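Adhesion G-protein coupled receptor G6 (PDB 6V55) probably acts as a cell-surface adhesion receptor in myelination, with a calcium-binding, multidomain extracellular region. Local coordinates at residues D383-Q388 with Y403-V408; V115-Q120 with V297-S302. All coordinates share one frame; numbering follows the deposited sequence.

Interaction 1 of 2, residues D383-Q388 with Y403-V408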
# COMPACT_ATOMS: atom_id res chain seq x y z
N ASP A 383 -25.01 -21.72 14.51
CA ASP A 383 -24.96 -20.85 15.67
C ASP A 383 -26.25 -20.06 15.84
O ASP A 383 -26.34 -19.24 16.76
CB ASP A 383 -23.76 -19.89 15.56
CG ASP A 383 -23.16 -19.50 16.93
OD1 ASP A 383 -23.67 -19.98 17.96
OD2 ASP A 383 -22.20 -18.69 16.96
N GLY A 384 -27.22 -20.26 14.96
CA GLY A 384 -28.49 -19.56 15.04
C GLY A 384 -29.35 -19.79 13.81
O GLY A 384 -28.82 -19.82 12.69
N ILE A 385 -30.66 -19.96 14.00
CA ILE A 385 -31.59 -20.25 12.90
C ILE A 385 -32.98 -19.80 13.33
O ILE A 385 -33.34 -19.93 14.50
CB ILE A 385 -31.52 -21.75 12.50
CG1 ILE A 385 -32.47 -22.10 11.36
CG2 ILE A 385 -31.73 -22.67 13.69
CD1 ILE A 385 -32.07 -23.36 10.68
N SER A 386 -33.72 -19.18 12.40
CA SER A 386 -35.07 -18.73 12.68
C SER A 386 -35.93 -18.76 11.41
O SER A 386 -35.41 -18.62 10.30
CB SER A 386 -35.07 -17.33 13.28
OG SER A 386 -34.84 -16.33 12.29
N LEU A 387 -37.24 -18.92 11.59
CA LEU A 387 -38.17 -19.05 10.48
C LEU A 387 -38.59 -17.67 9.99
O LEU A 387 -39.00 -16.83 10.79
CB LEU A 387 -39.41 -19.84 10.90
CG LEU A 387 -40.61 -19.92 9.95
CD1 LEU A 387 -40.27 -20.65 8.69
CD2 LEU A 387 -41.74 -20.61 10.62
N GLN A 388 -38.51 -17.45 8.68
CA GLN A 388 -38.84 -16.14 8.13
C GLN A 388 -40.19 -16.06 7.46
O GLN A 388 -40.86 -15.04 7.58
CB GLN A 388 -37.79 -15.72 7.12
CG GLN A 388 -36.51 -15.32 7.72
CD GLN A 388 -35.72 -14.51 6.75
OE1 GLN A 388 -35.27 -13.41 7.07
NE2 GLN A 388 -35.55 -15.04 5.53
N TYR A 403 -36.07 -20.27 6.06
CA TYR A 403 -35.26 -20.14 7.26
C TYR A 403 -34.01 -19.32 6.96
O TYR A 403 -33.46 -19.39 5.86
CB TYR A 403 -34.83 -21.51 7.79
CG TYR A 403 -35.93 -22.26 8.50
CD1 TYR A 403 -36.05 -22.20 9.88
CD2 TYR A 403 -36.86 -23.00 7.78
CE1 TYR A 403 -37.06 -22.87 10.54
CE2 TYR A 403 -37.87 -23.68 8.43
CZ TYR A 403 -37.97 -23.61 9.81
OH TYR A 403 -38.98 -24.27 10.46
N LEU A 404 -33.57 -18.56 7.96
CA LEU A 404 -32.31 -17.83 7.90
C LEU A 404 -31.36 -18.42 8.93
O LEU A 404 -31.71 -18.48 10.12
CB LEU A 404 -32.55 -16.35 8.18
CG LEU A 404 -31.36 -15.42 8.09
CD1 LEU A 404 -30.83 -15.37 6.67
CD2 LEU A 404 -31.83 -14.05 8.54
N ALA A 405 -30.16 -18.84 8.51
CA ALA A 405 -29.26 -19.60 9.37
C ALA A 405 -27.84 -19.07 9.33
O ALA A 405 -27.33 -18.70 8.26
CB ALA A 405 -29.24 -21.07 8.99
N LEU A 406 -27.19 -19.08 10.50
CA LEU A 406 -25.78 -18.71 10.67
C LEU A 406 -24.95 -19.98 10.83
O LEU A 406 -25.06 -20.67 11.85
CB LEU A 406 -25.60 -17.82 11.90
CG LEU A 406 -24.20 -17.25 12.17
CD1 LEU A 406 -23.85 -16.26 11.10
CD2 LEU A 406 -24.13 -16.61 13.53
N LEU A 407 -24.12 -20.27 9.84
CA LEU A 407 -23.14 -21.35 9.93
C LEU A 407 -21.80 -20.74 10.33
O LEU A 407 -21.43 -19.68 9.83
CB LEU A 407 -22.98 -22.08 8.60
CG LEU A 407 -24.25 -22.21 7.75
CD1 LEU A 407 -23.95 -22.64 6.32
CD2 LEU A 407 -25.21 -23.17 8.39
N VAL A 408 -21.09 -21.41 11.24
CA VAL A 408 -19.80 -20.94 11.75
C VAL A 408 -18.75 -22.02 11.51
O VAL A 408 -18.96 -23.20 11.84
CB VAL A 408 -19.88 -20.52 13.24
CG1 VAL A 408 -20.61 -21.53 14.07
CG2 VAL A 408 -18.51 -20.30 13.85

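Interaction 2 of 2, residues V115-Q120 with V297-S302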
# COMPACT_ATOMS: atom_id res chain seq x y z
N VAL A 115 2.59 -17.78 -16.56
CA VAL A 115 2.63 -19.03 -15.83
C VAL A 115 3.47 -20.02 -16.63
O VAL A 115 3.41 -20.03 -17.88
CB VAL A 115 1.19 -19.53 -15.55
CG1 VAL A 115 0.35 -19.48 -16.79
CG2 VAL A 115 1.15 -20.94 -14.97
N THR A 116 4.38 -20.72 -15.94
CA THR A 116 5.26 -21.72 -16.54
C THR A 116 4.46 -22.83 -17.25
O THR A 116 3.29 -23.11 -16.95
CB THR A 116 6.16 -22.37 -15.47
OG1 THR A 116 5.35 -23.12 -14.54
CG2 THR A 116 6.94 -21.35 -14.70
N LEU A 117 5.13 -23.43 -18.24
CA LEU A 117 4.56 -24.56 -18.95
C LEU A 117 4.41 -25.79 -18.06
O LEU A 117 3.49 -26.58 -18.29
CB LEU A 117 5.41 -24.88 -20.16
CG LEU A 117 4.74 -25.53 -21.37
CD1 LEU A 117 3.32 -25.01 -21.59
CD2 LEU A 117 5.56 -25.38 -22.67
N ARG A 118 5.22 -25.91 -17.00
CA ARG A 118 5.12 -27.03 -16.07
C ARG A 118 3.97 -26.90 -15.06
O ARG A 118 3.84 -27.78 -14.19
CB ARG A 118 6.44 -27.20 -15.33
CG ARG A 118 7.45 -27.99 -16.12
CD ARG A 118 8.64 -28.32 -15.26
NE ARG A 118 9.86 -27.79 -15.84
CZ ARG A 118 10.65 -28.46 -16.67
NH1 ARG A 118 10.37 -29.71 -17.02
NH2 ARG A 118 11.74 -27.87 -17.15
N ASN A 119 3.18 -25.84 -15.13
CA ASN A 119 1.90 -25.76 -14.44
C ASN A 119 0.74 -25.91 -15.41
O ASN A 119 -0.38 -25.51 -15.09
CB ASN A 119 1.76 -24.42 -13.70
CG ASN A 119 2.55 -24.39 -12.41
OD1 ASN A 119 2.37 -25.26 -11.53
ND2 ASN A 119 3.44 -23.40 -12.28
N GLN A 120 1.00 -26.43 -16.61
CA GLN A 120 -0.03 -26.52 -17.64
C GLN A 120 0.02 -27.88 -18.33
O GLN A 120 1.09 -28.44 -18.56
CB GLN A 120 0.13 -25.40 -18.69
CG GLN A 120 -0.15 -23.99 -18.18
CD GLN A 120 0.36 -22.94 -19.11
OE1 GLN A 120 1.49 -23.02 -19.58
NE2 GLN A 120 -0.46 -21.92 -19.38
N VAL A 297 14.87 -29.97 -26.23
CA VAL A 297 13.55 -29.39 -26.04
C VAL A 297 13.19 -29.58 -24.57
O VAL A 297 13.37 -30.67 -24.02
CB VAL A 297 12.50 -30.04 -26.97
CG1 VAL A 297 11.15 -29.44 -26.77
CG2 VAL A 297 12.90 -29.87 -28.43
N ASP A 298 12.72 -28.52 -23.92
CA ASP A 298 12.24 -28.55 -22.55
C ASP A 298 10.82 -28.01 -22.49
O ASP A 298 10.38 -27.27 -23.38
CB ASP A 298 13.17 -27.73 -21.63
CG ASP A 298 12.90 -27.95 -20.16
OD1 ASP A 298 12.68 -29.11 -19.74
OD2 ASP A 298 12.91 -26.96 -19.40
N TRP A 299 10.08 -28.42 -21.46
CA TRP A 299 8.72 -27.96 -21.22
C TRP A 299 8.75 -26.59 -20.58
O TRP A 299 8.73 -26.44 -19.35
CB TRP A 299 7.97 -28.95 -20.34
CG TRP A 299 6.47 -28.88 -20.43
CD1 TRP A 299 5.62 -28.66 -19.40
CD2 TRP A 299 5.64 -29.17 -21.58
NE1 TRP A 299 4.32 -28.74 -19.83
CE2 TRP A 299 4.30 -29.05 -21.16
CE3 TRP A 299 5.90 -29.48 -22.92
CZ2 TRP A 299 3.23 -29.22 -22.03
CZ3 TRP A 299 4.83 -29.67 -23.79
CH2 TRP A 299 3.51 -29.53 -23.34
N ASP A 300 8.75 -25.59 -21.43
CA ASP A 300 9.11 -24.23 -21.10
C ASP A 300 8.70 -23.44 -22.33
O ASP A 300 8.93 -23.89 -23.45
CB ASP A 300 10.61 -24.12 -20.81
CG ASP A 300 10.99 -22.81 -20.18
OD1 ASP A 300 10.89 -21.75 -20.85
OD2 ASP A 300 11.40 -22.85 -19.00
N HIS A 301 8.07 -22.28 -22.10
CA HIS A 301 7.35 -21.58 -23.16
C HIS A 301 8.27 -21.04 -24.25
O HIS A 301 7.83 -20.96 -25.40
CB HIS A 301 6.56 -20.43 -22.58
CG HIS A 301 5.31 -20.85 -21.89
ND1 HIS A 301 4.15 -21.12 -22.58
CD2 HIS A 301 5.03 -21.03 -20.58
CE1 HIS A 301 3.20 -21.46 -21.73
NE2 HIS A 301 3.71 -21.41 -20.50
N SER A 302 9.54 -20.76 -23.92
CA SER A 302 10.51 -20.29 -24.91
C SER A 302 10.85 -21.34 -25.97
O SER A 302 11.36 -20.98 -27.03
CB SER A 302 11.79 -19.83 -24.20
OG SER A 302 12.30 -20.84 -23.34

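Interaction 1 of 2, residues D383-Q388 with Y403-V408
Leu406 N donates to Gly384 O over 2.8 Å, almost straight, in the antiparallel beta hairpin formed by strands 380-392 and 399-410 of the SEA domain. The same carbonyl also meets the CA-H of Ala405. Further along, Ser386 and Leu404 form a hydrogen-bonded pair: Leu404 N reaches Ser386 O at 3.0 Å, while Ser386 N returns to Leu404 O at 3.1 Å, its approach tilted 20° from the carbonyl plane. At Asp383, where the chain turns a corner, Asp383 N bonds Leu406 O, and Asp383 OD2 forms a salt bridge with Arg489.

One face of the hairpin carries Ile385, Leu387, Tyr403 and Ala405. Helix 361-374 packs against it through Ile365, which touches both Ile385 and Tyr403; Tyr403 OH is hydrogen-bonded with Gln401 OE1. Leu387 CD1 lies over the Tyr403 ring, carried there by a chi1 of 171° and a chi2 of 65°, a CH-pi contact 4.1 Å from the centroid, offset toward the rim. Ile385 CG1 comes obliquely to Tyr403 CD1, 3.9 Å away. On the reverse face Gln388 lays its extended chain across Leu404, OE1 standing 3.8 Å from Leu404 CD2.

Interaction 2 of 2, residues V115-Q120 with V297-S302
An inverse gamma turn centred on Trp299, in the pentraxin-family domain, presents its indole to the loop 115-120, which links strand 105-114 of a CUB-domain sheet to strand 122-123 of the pentraxin-family sheet. Leu117 is the wedge, held between two rings. Its CG sits over the five-membered ring of Trp299, 3.5 Å from the centroid and only 9° off the normal, a close CH-pi contact. His301 turns a face to Leu117 CD1, with the centroid 4.0 Å away. Trp299 NE1 lies 2.8 Å from Leu117 O and makes a weak hydrogen bond of 3.5 Å to Gln120 O, which lies near the indole plane at its edge. Replacing Trp299 by alanine is likely to open a gap under Leu117 CG and leave Gln120 O without its weak indole bond.

Arg118, bent at chi3 (-122°), runs past the indole in the opposite sense and brings NH2 to Asp298 OD2 at 2.7 Å. This salt bridge joins guanidinium and carboxylate planes turned 47° apart, and Trp299 O sits over the guanidinium centre. Around the contact, Tyr271 and Asn272 of strand 268-276 meet Trp299, and Trp304 of strand 304-305 meets it edge-to-face.

Overall arrangement
The chain makes interaction 2 first and interaction 1 later, in series: residues 297-302 are passed well before strand 380-392 begins. Their centres lie 48 Å apart and their nearest atoms about 31 Å, so the two do not touch and share no sheet. Interaction 2 is a meeting of loops where strand 105-114, from a CUB-domain sheet, leads into strand 122-123 of a pentraxin-like sheet, and it packs that connection against a loop of the second domain. Interaction 1 is regular pairing at the edge of the five-stranded SEA sheet, where 380-392 is an outermost strand. One therefore works at a passage between domains, the other inside a single domain of this multidomain extracellular region.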